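Local atomic coordinates of protein spaetzle (Drosophila melanogaster, PDB entry 3E07), a protein that acts, in its activated, disulfide-linked dimeric form, as the ligand of the Toll receptor, switching on antifungal defence and setting dorsal-ventral polarity in the embryo. Residues S12-V17 / A41-E46; Y72-L77 / S92-S97. All coordinates share one frame; numbering follows the deposited sequence.

Contact 1: S12-V17 / A41-E46; sequences SIRKLV and AIQIEE
V17 and I44 meet at the tight part of a two-stranded antiparallel ribbon in the cystine-knot fold of spaetzle. The axes of 12-17 and 41-46 approach to 4.4 Å, and three hydrogen-bonded pairs join the backbones; I44 N reaches K15 O at 2.8 Å in a nearly straight bond. With CG1 of I44 lodged between its backbone N and carbonyl carbon (chi1 76°), CD1 swings across the ribbon to 3.4 Å from V17 CG2. The aliphatic part of K15 runs alongside, its CG 3.5 Å from I44 CG1. K15 is exposed, and here packing gives way to solvent: E46 OE1 lies against K15 CD at 3.1 Å, while K15 NZ stays 4.3 Å away, beyond a salt bridge. On the other face L16 CD2 touches A41 CB at 3.5 Å, whereas R14, Q43 and E45 turn to the second subunit, where R14 binds the carbonyl of Y72 and Q43 the backbone of Q74. E45 OE2 is held by C99 N and by K100 of the second subunit. E45 OE1 lies well out of the R14 guanidinium plane, 3.9 Å from R14 NE, a long salt bridge of charges alone, since no N-H points at the oxygen.

Contact 2: Y72-L77 / S92-S97; sequences YTQQTL and SFKIPS
T73 and I95 form the antiparallel hydrogen-bonded pair that joins 72-77 to 92-97, with T73 N to I95 O at 3.0 Å and I95 N to T73 O at 2.9 Å, while the short strands run at 140° to each other. Y72 with P96 is the neighbouring non-hydrogen-bonded pair, where Y72 CA still lies 3.2 Å from I95 O. The Y72 ring crosses the proline obliquely, CE1 3.9 Å from P96 CG, and meets the K94 side chain at about a right angle, its CD1 3.8 Å from K94 CB. Q74 lies beside the extended K94 chain. On the opposite face T73 packs by both branches: OG1 against I95 CB, and CG2, anti to the carbonyl carbon, against S97 OG at 3.3 Å. Past Q74 the two chains part, and a water spans the gap. It donates to Q74 OE1 and to Q75 O, the latter at 2.7 Å, and accepts from S92 N. Close by, Q75 CB touches S92 CB at 3.6 Å. T76 and L77 pair with a strand of the second subunit. This is the arrangement of a long, twisted beta hairpin in a cystine-knot cytokine, its arms separating around a bridging water.

Both contacts illustrate how the mature C-106 fragment, with no helix among its modelled residues, is built from antiparallel ribbons. From the N terminus, contact 1 closes first: strand 12-17 is met by 41-46 after an excursion whose residues 22-35 are not modelled. Contact 2 follows in series, closing the shorter excursion from 72-77 to 92-97 that carries strand 86-89; neither nests in the other. The two ribbons meet side by side, with E45 N 3.0 Å from P96 O in a probable hydrogen bond and I44 CG2 packed on I95 CG2. Disulfides C47-C99 and C54-C101 tie the region after contact 1 to the strand 94-104 of contact 2. Both contacts also border the second subunit.

Contact 1: S12-V17 / A41-E46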
ATOM      1  N   SER A  12      -5.388   9.583   3.482  1.00 40.96           N
ATOM      2  CA  SER A  12      -4.244   9.544   2.583  1.00 45.62           C
ATOM      3  C   SER A  12      -4.589  10.077   1.198  1.00 47.74           C
ATOM      4  O   SER A  12      -5.759  10.161   0.822  1.00 48.16           O
ATOM      5  CB  SER A  12      -3.712   8.113   2.485  1.00 42.87           C
ATOM      6  OG  SER A  12      -4.767   7.222   2.204  1.00 45.95           O
ATOM      7  N   ILE A  13      -3.561  10.444   0.445  1.00 49.73           N
ATOM      8  CA  ILE A  13      -3.749  10.977  -0.896  1.00 50.96           C
ATOM      9  C   ILE A  13      -3.174  10.063  -1.971  1.00 43.61           C
ATOM     10  O   ILE A  13      -1.960   9.844  -2.017  1.00 43.36           O
ATOM     11  CB  ILE A  13      -3.068  12.363  -1.051  1.00 51.39           C
ATOM     12  CG1 ILE A  13      -3.575  13.329   0.024  1.00 59.41           C
ATOM     13  CG2 ILE A  13      -3.338  12.926  -2.443  1.00 58.07           C
ATOM     14  CD1 ILE A  13      -5.063  13.660  -0.072  1.00 55.98           C
ATOM     15  N   ARG A  14      -4.047   9.519  -2.819  1.00 36.03           N
ATOM     16  CA  ARG A  14      -3.621   8.673  -3.940  1.00 43.30           C
ATOM     17  C   ARG A  14      -3.330   9.665  -5.072  1.00 42.03           C
ATOM     18  O   ARG A  14      -4.192  10.470  -5.426  1.00 37.54           O
ATOM     19  CB  ARG A  14      -4.749   7.723  -4.349  1.00 43.34           C
ATOM     20  CG  ARG A  14      -4.771   6.370  -3.643  1.00 52.07           C
ATOM     21  CD  ARG A  14      -4.078   5.321  -4.511  1.00 63.12           C
ATOM     22  NE  ARG A  14      -4.760   4.027  -4.492  1.00 67.42           N
ATOM     23  CZ  ARG A  14      -4.450   3.005  -5.288  1.00 71.25           C
ATOM     24  NH1 ARG A  14      -5.120   1.868  -5.199  1.00 66.88           N
ATOM     25  NH2 ARG A  14      -3.476   3.125  -6.179  1.00 77.43           N
ATOM     26  N   LYS A  15      -2.124   9.632  -5.632  1.00 46.43           N
ATOM     27  CA  LYS A  15      -1.784  10.583  -6.686  1.00 42.45           C
ATOM     28  C   LYS A  15      -0.804  10.014  -7.713  1.00 41.09           C
ATOM     29  O   LYS A  15      -0.176   8.986  -7.482  1.00 35.39           O
ATOM     30  CB  LYS A  15      -1.198  11.856  -6.052  1.00 43.73           C
ATOM     31  CG  LYS A  15       0.244  11.685  -5.599  1.00 56.84           C
ATOM     32  CD  LYS A  15       0.561  12.373  -4.271  1.00 56.04           C
ATOM     33  CE  LYS A  15       0.617  13.889  -4.376  1.00 47.88           C
ATOM     34  NZ  LYS A  15      -0.720  14.486  -4.638  1.00 46.11           N
ATOM     35  N   LEU A  16      -0.686  10.700  -8.849  1.00 47.75           N
ATOM     36  CA  LEU A  16       0.214  10.306  -9.932  1.00 47.37           C
ATOM     37  C   LEU A  16       1.503  11.108  -9.880  1.00 45.63           C
ATOM     38  O   LEU A  16       1.480  12.326  -9.796  1.00 52.67           O
ATOM     39  CB  LEU A  16      -0.449  10.535 -11.283  1.00 38.51           C
ATOM     40  CG  LEU A  16      -1.071   9.321 -11.961  1.00 49.81           C
ATOM     41  CD1 LEU A  16      -1.612   9.757 -13.315  1.00 51.85           C
ATOM     42  CD2 LEU A  16      -0.021   8.222 -12.128  1.00 48.75           C
ATOM     43  N   VAL A  17       2.633  10.424  -9.949  1.00 44.74           N
ATOM     44  CA  VAL A  17       3.912  11.106  -9.875  1.00 51.35           C
ATOM     45  C   VAL A  17       4.820  10.709 -11.027  1.00 57.57           C
ATOM     46  O   VAL A  17       4.592   9.699 -11.698  1.00 49.00           O
ATOM     47  CB  VAL A  17       4.601  10.802  -8.525  1.00 50.24           C
ATOM     48  CG1 VAL A  17       5.936  11.525  -8.429  1.00 44.42           C
ATOM     49  CG2 VAL A  17       3.700  11.239  -7.394  1.00 63.88           C
ATOM     50  N   ALA A  41       4.161   7.294 -15.351  1.00 49.25           N
ATOM     51  CA  ALA A  41       3.736   8.030 -14.183  1.00 48.29           C
ATOM     52  C   ALA A  41       3.502   6.976 -13.117  1.00 47.43           C
ATOM     53  O   ALA A  41       2.903   5.933 -13.380  1.00 46.62           O
ATOM     54  CB  ALA A  41       2.464   8.810 -14.478  1.00 45.51           C
ATOM     55  N   ILE A  42       3.978   7.256 -11.914  1.00 41.71           N
ATOM     56  CA  ILE A  42       3.868   6.308 -10.819  1.00 49.03           C
ATOM     57  C   ILE A  42       2.735   6.614  -9.851  1.00 42.24           C
ATOM     58  O   ILE A  42       2.659   7.716  -9.308  1.00 36.95           O
ATOM     59  CB  ILE A  42       5.206   6.262 -10.039  1.00 46.95           C
ATOM     60  CG1 ILE A  42       6.320   5.793 -10.980  1.00 48.85           C
ATOM     61  CG2 ILE A  42       5.087   5.351  -8.821  1.00 36.59           C
ATOM     62  CD1 ILE A  42       7.708   5.887 -10.394  1.00 51.69           C
ATOM     63  N   GLN A  43       1.859   5.635  -9.641  1.00 37.90           N
ATOM     64  CA  GLN A  43       0.747   5.783  -8.703  1.00 34.90           C
ATOM     65  C   GLN A  43       1.232   5.670  -7.260  1.00 37.00           C
ATOM     66  O   GLN A  43       1.816   4.654  -6.889  1.00 43.02           O
ATOM     67  CB  GLN A  43      -0.292   4.691  -8.932  1.00 35.45           C
ATOM     68  CG  GLN A  43      -1.345   5.011  -9.969  1.00 46.60           C
ATOM     69  CD  GLN A  43      -2.352   3.895 -10.102  1.00 46.64           C
ATOM     70  OE1 GLN A  43      -2.552   3.117  -9.169  1.00 44.74           O
ATOM     71  NE2 GLN A  43      -3.006   3.818 -11.256  1.00 41.89           N
ATOM     72  N   ILE A  44       1.004   6.699  -6.447  1.00 33.70           N
ATOM     73  CA  ILE A  44       1.424   6.628  -5.057  1.00 35.64           C
ATOM     74  C   ILE A  44       0.323   6.963  -4.057  1.00 41.63           C
ATOM     75  O   ILE A  44      -0.695   7.563  -4.411  1.00 44.04           O
ATOM     76  CB  ILE A  44       2.639   7.542  -4.757  1.00 36.66           C
ATOM     77  CG1 ILE A  44       2.213   9.005  -4.656  1.00 40.29           C
ATOM     78  CG2 ILE A  44       3.692   7.346  -5.813  1.00 32.08           C
ATOM     79  CD1 ILE A  44       3.343   9.949  -4.239  1.00 37.14           C
ATOM     80  N   GLU A  45       0.522   6.530  -2.815  1.00 33.07           N
ATOM     81  CA  GLU A  45      -0.412   6.820  -1.743  1.00 36.64           C
ATOM     82  C   GLU A  45       0.351   7.390  -0.559  1.00 41.26           C
ATOM     83  O   GLU A  45       1.139   6.684   0.077  1.00 39.28           O
ATOM     84  CB  GLU A  45      -1.164   5.576  -1.282  1.00 35.38           C
ATOM     85  CG  GLU A  45      -2.059   5.904  -0.095  1.00 49.07           C
ATOM     86  CD  GLU A  45      -3.087   4.840   0.210  1.00 62.28           C
ATOM     87  OE1 GLU A  45      -3.872   4.501  -0.702  1.00 70.08           O
ATOM     88  OE2 GLU A  45      -3.120   4.352   1.364  1.00 55.29           O
ATOM     89  N   GLU A  46       0.117   8.660  -0.265  1.00 34.70           N
ATOM     90  CA  GLU A  46       0.780   9.320   0.858  1.00 35.99           C
ATOM     91  C   GLU A  46      -0.173   9.461   2.034  1.00 37.95           C
ATOM     92  O   GLU A  46      -1.371   9.675   1.842  1.00 35.65           O
ATOM     93  CB  GLU A  46       1.222  10.734   0.473  1.00 44.48           C
ATOM     94  CG  GLU A  46       2.290  10.844  -0.580  1.00 65.07           C
ATOM     95  CD  GLU A  46       2.595  12.297  -0.907  1.00 86.30           C
ATOM     96  OE1 GLU A  46       1.715  12.974  -1.488  1.00 86.73           O
ATOM     97  OE2 GLU A  46       3.703  12.770  -0.569  1.00 95.11           O
TER

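Contact 2: Y72-L77 / S92-S97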
ATOM      1  N   TYR A  72       5.985   1.795   2.128  1.00 32.49           N
ATOM      2  CA  TYR A  72       6.627   2.000   0.846  1.00 32.88           C
ATOM      3  C   TYR A  72       6.930   0.681   0.158  1.00 34.54           C
ATOM      4  O   TYR A  72       7.034  -0.354   0.798  1.00 35.17           O
ATOM      5  CB  TYR A  72       7.967   2.721   1.028  1.00 32.74           C
ATOM      6  CG  TYR A  72       7.933   4.007   1.817  1.00 36.92           C
ATOM      7  CD1 TYR A  72       7.809   5.240   1.175  1.00 35.10           C
ATOM      8  CD2 TYR A  72       8.071   3.997   3.203  1.00 27.30           C
ATOM      9  CE1 TYR A  72       7.831   6.426   1.890  1.00 28.04           C
ATOM     10  CE2 TYR A  72       8.096   5.178   3.926  1.00 27.41           C
ATOM     11  CZ  TYR A  72       7.978   6.393   3.259  1.00 27.77           C
ATOM     12  OH  TYR A  72       8.035   7.567   3.971  1.00 33.85           O
ATOM     13  N   THR A  73       7.078   0.744  -1.160  1.00 35.37           N
ATOM     14  CA  THR A  73       7.490  -0.394  -1.969  1.00 42.44           C
ATOM     15  C   THR A  73       8.742   0.181  -2.658  1.00 38.80           C
ATOM     16  O   THR A  73       8.986   1.394  -2.573  1.00 28.12           O
ATOM     17  CB  THR A  73       6.458  -0.767  -3.044  1.00 50.06           C
ATOM     18  OG1 THR A  73       6.289   0.331  -3.950  1.00 59.23           O
ATOM     19  CG2 THR A  73       5.124  -1.121  -2.408  1.00 42.71           C
ATOM     20  N   GLN A  74       9.545  -0.660  -3.308  1.00 43.52           N
ATOM     21  CA  GLN A  74      10.741  -0.156  -3.992  1.00 49.81           C
ATOM     22  C   GLN A  74      11.270  -1.124  -5.045  1.00 49.23           C
ATOM     23  O   GLN A  74      10.996  -2.327  -4.979  1.00 52.04           O
ATOM     24  CB  GLN A  74      11.848   0.198  -2.978  1.00 43.92           C
ATOM     25  CG  GLN A  74      12.201  -0.875  -1.967  1.00 41.49           C
ATOM     26  CD  GLN A  74      13.276  -0.435  -0.968  1.00 48.33           C
ATOM     27  OE1 GLN A  74      14.404  -0.110  -1.346  1.00 41.91           O
ATOM     28  NE2 GLN A  74      12.927  -0.432   0.313  1.00 39.15           N
ATOM     29  N   GLN A  75      12.007  -0.600  -6.025  1.00 47.78           N
ATOM     30  CA  GLN A  75      12.569  -1.453  -7.076  1.00 50.98           C
ATOM     31  C   GLN A  75      13.426  -2.527  -6.424  1.00 50.39           C
ATOM     32  O   GLN A  75      14.331  -2.222  -5.636  1.00 45.79           O
ATOM     33  CB  GLN A  75      13.433  -0.647  -8.052  1.00 54.97           C
ATOM     34  CG  GLN A  75      13.878  -1.455  -9.278  1.00 63.75           C
ATOM     35  CD  GLN A  75      14.964  -0.763 -10.090  1.00 73.87           C
ATOM     36  OE1 GLN A  75      16.104  -0.617  -9.635  1.00 75.92           O
ATOM     37  NE2 GLN A  75      14.616  -0.334 -11.296  1.00 74.87           N
ATOM     38  N   THR A  76      13.138  -3.780  -6.757  1.00 46.25           N
ATOM     39  CA  THR A  76      13.863  -4.905  -6.182  1.00 45.25           C
ATOM     40  C   THR A  76      14.496  -5.810  -7.235  1.00 47.33           C
ATOM     41  O   THR A  76      13.797  -6.534  -7.953  1.00 48.27           O
ATOM     42  CB  THR A  76      12.937  -5.769  -5.317  1.00 43.50           C
ATOM     43  OG1 THR A  76      12.230  -4.935  -4.388  1.00 41.86           O
ATOM     44  CG2 THR A  76      13.749  -6.800  -4.558  1.00 41.96           C
ATOM     45  N   LEU A  77      15.821  -5.770  -7.313  1.00 45.81           N
ATOM     46  CA  LEU A  77      16.561  -6.575  -8.273  1.00 46.86           C
ATOM     47  C   LEU A  77      17.173  -7.768  -7.563  1.00 46.99           C
ATOM     48  O   LEU A  77      17.873  -7.627  -6.555  1.00 44.04           O
ATOM     49  CB  LEU A  77      17.656  -5.730  -8.924  1.00 50.05           C
ATOM     50  CG  LEU A  77      17.118  -4.454  -9.581  1.00 54.37           C
ATOM     51  CD1 LEU A  77      18.268  -3.608 -10.103  1.00 56.06           C
ATOM     52  CD2 LEU A  77      16.161  -4.837 -10.702  1.00 51.79           C
ATOM     53  N   SER A  92      17.102   1.887  -5.382  1.00 50.45           N
ATOM     54  CA  SER A  92      16.300   2.927  -6.003  1.00 54.67           C
ATOM     55  C   SER A  92      15.640   3.783  -4.910  1.00 53.74           C
ATOM     56  O   SER A  92      16.014   3.699  -3.745  1.00 49.81           O
ATOM     57  CB  SER A  92      15.247   2.303  -6.917  1.00 52.93           C
ATOM     58  OG  SER A  92      14.642   3.296  -7.717  1.00 55.68           O
ATOM     59  N   PHE A  93      14.677   4.613  -5.290  1.00 53.30           N
ATOM     60  CA  PHE A  93      13.966   5.472  -4.342  1.00 52.82           C
ATOM     61  C   PHE A  93      12.728   4.750  -3.782  1.00 54.93           C
ATOM     62  O   PHE A  93      12.177   3.859  -4.425  1.00 50.32           O
ATOM     63  CB  PHE A  93      13.540   6.759  -5.051  1.00 58.24           C
ATOM     64  CG  PHE A  93      12.898   6.517  -6.384  1.00 67.44           C
ATOM     65  CD1 PHE A  93      11.619   5.985  -6.466  1.00 57.08           C
ATOM     66  CD2 PHE A  93      13.597   6.757  -7.559  1.00 73.74           C
ATOM     67  CE1 PHE A  93      11.042   5.689  -7.702  1.00 77.21           C
ATOM     68  CE2 PHE A  93      13.029   6.465  -8.802  1.00 76.18           C
ATOM     69  CZ  PHE A  93      11.750   5.929  -8.872  1.00 76.63           C
ATOM     70  N   LYS A  94      12.294   5.139  -2.586  1.00 28.40           N
ATOM     71  CA  LYS A  94      11.133   4.518  -1.969  1.00 36.07           C
ATOM     72  C   LYS A  94       9.850   5.122  -2.514  1.00 35.85           C
ATOM     73  O   LYS A  94       9.772   6.328  -2.759  1.00 34.53           O
ATOM     74  CB  LYS A  94      11.207   4.647  -0.441  1.00 34.43           C
ATOM     75  CG  LYS A  94      12.137   3.602   0.192  1.00 27.29           C
ATOM     76  CD  LYS A  94      12.319   3.823   1.664  1.00 27.05           C
ATOM     77  CE  LYS A  94      13.313   2.843   2.226  1.00 42.77           C
ATOM     78  NZ  LYS A  94      13.503   3.056   3.686  1.00 48.83           N
ATOM     79  N   ILE A  95       8.847   4.273  -2.703  1.00 37.69           N
ATOM     80  CA  ILE A  95       7.572   4.689  -3.265  1.00 41.97           C
ATOM     81  C   ILE A  95       6.436   4.592  -2.265  1.00 29.15           C
ATOM     82  O   ILE A  95       6.014   3.498  -1.919  1.00 40.63           O
ATOM     83  CB  ILE A  95       7.241   3.813  -4.493  1.00 40.66           C
ATOM     84  CG1 ILE A  95       8.311   4.042  -5.563  1.00 30.98           C
ATOM     85  CG2 ILE A  95       5.827   4.101  -5.004  1.00 30.37           C
ATOM     86  CD1 ILE A  95       8.390   2.924  -6.600  1.00 30.16           C
ATOM     87  N   PRO A  96       5.922   5.742  -1.794  1.00 33.27           N
ATOM     88  CA  PRO A  96       4.816   5.757  -0.823  1.00 30.44           C
ATOM     89  C   PRO A  96       3.717   4.902  -1.430  1.00 29.94           C
ATOM     90  O   PRO A  96       3.228   5.191  -2.524  1.00 36.87           O
ATOM     91  CB  PRO A  96       4.439   7.235  -0.750  1.00 35.20           C
ATOM     92  CG  PRO A  96       5.753   7.927  -1.054  1.00 32.18           C
ATOM     93  CD  PRO A  96       6.264   7.110  -2.221  1.00 29.68           C
ATOM     94  N   SER A  97       3.323   3.852  -0.730  1.00 29.75           N
ATOM     95  CA  SER A  97       2.347   2.951  -1.301  1.00 30.24           C
ATOM     96  C   SER A  97       1.069   2.676  -0.539  1.00 32.05           C
ATOM     97  O   SER A  97       0.072   2.288  -1.138  1.00 35.51           O
ATOM     98  CB  SER A  97       3.034   1.613  -1.585  1.00 37.28           C
ATOM     99  OG  SER A  97       3.581   1.051  -0.391  1.00 39.85           O
TER
HETATM  100  O   HOH W   1      15.013   0.088  -4.320  1.00 39.23           O